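Local coordinates for protein putative tetR-family transcriptional regulator (Streptomyces coelicolor, PDB 3FIW) that probably binds cis-regulatory DNA as a TetR-family transcriptional regulator, probably acting as a repressor, at residues Arg67-Arg70 against Asp71-Ala75. Numbering follows the deposited sequence.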
loop_
_atom_site.group_PDB
_atom_site.type_symbol
_atom_site.label_atom_id
_atom_site.label_comp_id
_atom_site.label_asym_id
_atom_site.label_seq_id
_atom_site.Cartn_x
_atom_site.Cartn_y
_atom_site.Cartn_z
ATOM N N ARG A 67 21.165 13.434 -11.366
ATOM C CA ARG A 67 20.919 14.750 -11.926
ATOM C C ARG A 67 19.829 15.415 -11.106
ATOM O O ARG A 67 19.839 16.649 -10.943
ATOM C CB ARG A 67 20.442 14.584 -13.344
ATOM C CG ARG A 67 20.840 15.619 -14.326
ATOM C CD ARG A 67 19.972 15.451 -15.541
ATOM N NE ARG A 67 20.711 15.563 -16.797
ATOM C CZ ARG A 67 21.401 14.563 -17.376
ATOM N NH1 ARG A 67 21.467 13.361 -16.800
ATOM N NH2 ARG A 67 22.040 14.761 -18.531
ATOM N N THR A 68 18.915 14.585 -10.566
ATOM C CA THR A 68 17.723 15.044 -9.853
ATOM C C THR A 68 17.495 14.182 -8.652
ATOM O O THR A 68 18.015 13.089 -8.590
ATOM C CB THR A 68 16.463 14.927 -10.742
ATOM O OG1 THR A 68 16.426 13.603 -11.290
ATOM C CG2 THR A 68 16.541 15.914 -11.895
ATOM N N LYS A 69 16.738 14.699 -7.691
ATOM C CA LYS A 69 16.260 13.938 -6.538
ATOM C C LYS A 69 15.412 12.754 -6.985
ATOM O O LYS A 69 15.537 11.668 -6.434
ATOM C CB LYS A 69 15.401 14.810 -5.624
ATOM C CG LYS A 69 15.161 14.220 -4.211
ATOM C CD LYS A 69 13.844 14.787 -3.663
ATOM C CE LYS A 69 13.822 14.973 -2.137
ATOM N NZ LYS A 69 13.597 13.716 -1.370
ATOM N N ARG A 70 14.551 12.962 -7.978
ATOM C CA ARG A 70 13.847 11.847 -8.613
ATOM C C ARG A 70 14.789 10.692 -8.960
ATOM O O ARG A 70 14.470 9.556 -8.662
ATOM C CB ARG A 70 13.063 12.316 -9.864
ATOM C CG ARG A 70 12.111 11.255 -10.507
ATOM C CD ARG A 70 11.501 11.717 -11.892
ATOM N NE ARG A 70 12.467 11.528 -12.996
ATOM C CZ ARG A 70 13.217 12.494 -13.563
ATOM N NH1 ARG A 70 13.115 13.776 -13.170
ATOM N NH2 ARG A 70 14.078 12.172 -14.543
ATOM N N ASP A 71 15.922 10.965 -9.612
ATOM C CA ASP A 71 16.844 9.890 -10.057
ATOM C C ASP A 71 17.576 9.171 -8.891
ATOM O O ASP A 71 17.901 7.988 -8.985
ATOM C CB ASP A 71 17.909 10.417 -11.014
ATOM C CG ASP A 71 17.338 10.943 -12.291
ATOM O OD1 ASP A 71 16.135 10.823 -12.506
ATOM O OD2 ASP A 71 18.098 11.519 -13.081
ATOM N N LEU A 72 17.863 9.946 -7.836
ATOM C CA LEU A 72 18.404 9.438 -6.596
ATOM C C LEU A 72 17.439 8.423 -5.967
ATOM O O LEU A 72 17.817 7.291 -5.710
ATOM C CB LEU A 72 18.675 10.609 -5.627
ATOM C CG LEU A 72 19.107 10.127 -4.246
ATOM C CD1 LEU A 72 20.453 9.326 -4.321
ATOM C CD2 LEU A 72 19.184 11.295 -3.275
ATOM N N LEU A 73 16.193 8.834 -5.719
ATOM C CA LEU A 73 15.134 7.914 -5.246
ATOM C C LEU A 73 14.952 6.607 -6.042
ATOM O O LEU A 73 14.844 5.551 -5.443
ATOM C CB LEU A 73 13.791 8.661 -5.137
ATOM C CG LEU A 73 13.804 9.770 -4.062
ATOM C CD1 LEU A 73 12.444 10.390 -3.966
ATOM C CD2 LEU A 73 14.248 9.295 -2.665
ATOM N N THR A 74 14.867 6.701 -7.373
ATOM C CA THR A 74 14.717 5.560 -8.280
ATOM C C THR A 74 15.834 4.590 -8.022
ATOM O O THR A 74 15.582 3.418 -7.875
ATOM C CB THR A 74 14.723 6.030 -9.769
ATOM O OG1 THR A 74 13.602 6.878 -9.977
ATOM C CG2 THR A 74 14.632 4.881 -10.809
ATOM N N ALA A 75 17.069 5.092 -7.993
ATOM C CA ALA A 75 18.250 4.330 -7.648
ATOM C C ALA A 75 18.209 3.707 -6.268
ATOM O O ALA A 75 18.642 2.573 -6.122
ATOM C CB ALA A 75 19.521 5.176 -7.793
HETATM O O HOH W 1 20.712 11.289 -12.866
#
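T68 and D71 meet at the start of helix 69-79, where T68 holds the N-cap position. The capping bond runs from the backbone N of D71 to OG1 of T68, 3.2 Å long with an N-H...O angle of 150°. T68 can accept it because chi1 of 50° sets OG1 between its own backbone N and carbonyl carbon, where it meets D71 N. The D71 carboxylate crosses the same hydroxyl, OD1 standing 3.0 Å from T68 OG1, but the angle is too poor for a hydrogen bond. The reciprocal bond of a capping box is not made either, since T68 N lies 4.1 Å from D71 OD2 and farther still from OD1. The two carboxylate oxygens of D71 have other partners. OD1 lies over one face of the R70 guanidinium, 3.2 Å from R70 NH2, with the two planes 87° apart; no N-H points at the oxygen, which makes this salt bridge one of charge alone. OD2 takes a bond from a water, 2.6 Å from that water's O, and the water in turn accepts from the backbone N of R67, tying the preceding loop to the helix start. With an alanine at D71 the R70 guanidinium would probably lose this countercharge and the water link to R67 would be broken. Behind these side chains the helical bonds set in: L72 N donates to T68 O, and L73 N reaches K69 O at 3.0 Å, nearly straight. The next residue, T74, donates its N to R70 O. The cap thus opens the helix that follows the predicted helix-turn-helix of the TetR-type DNA-binding domain. K69 NZ is hydrogen-bonded to V46 O, L72 packs on F66, L73 touches L43 and S124, and A75 rests against R27 and I31 of helix 27-41.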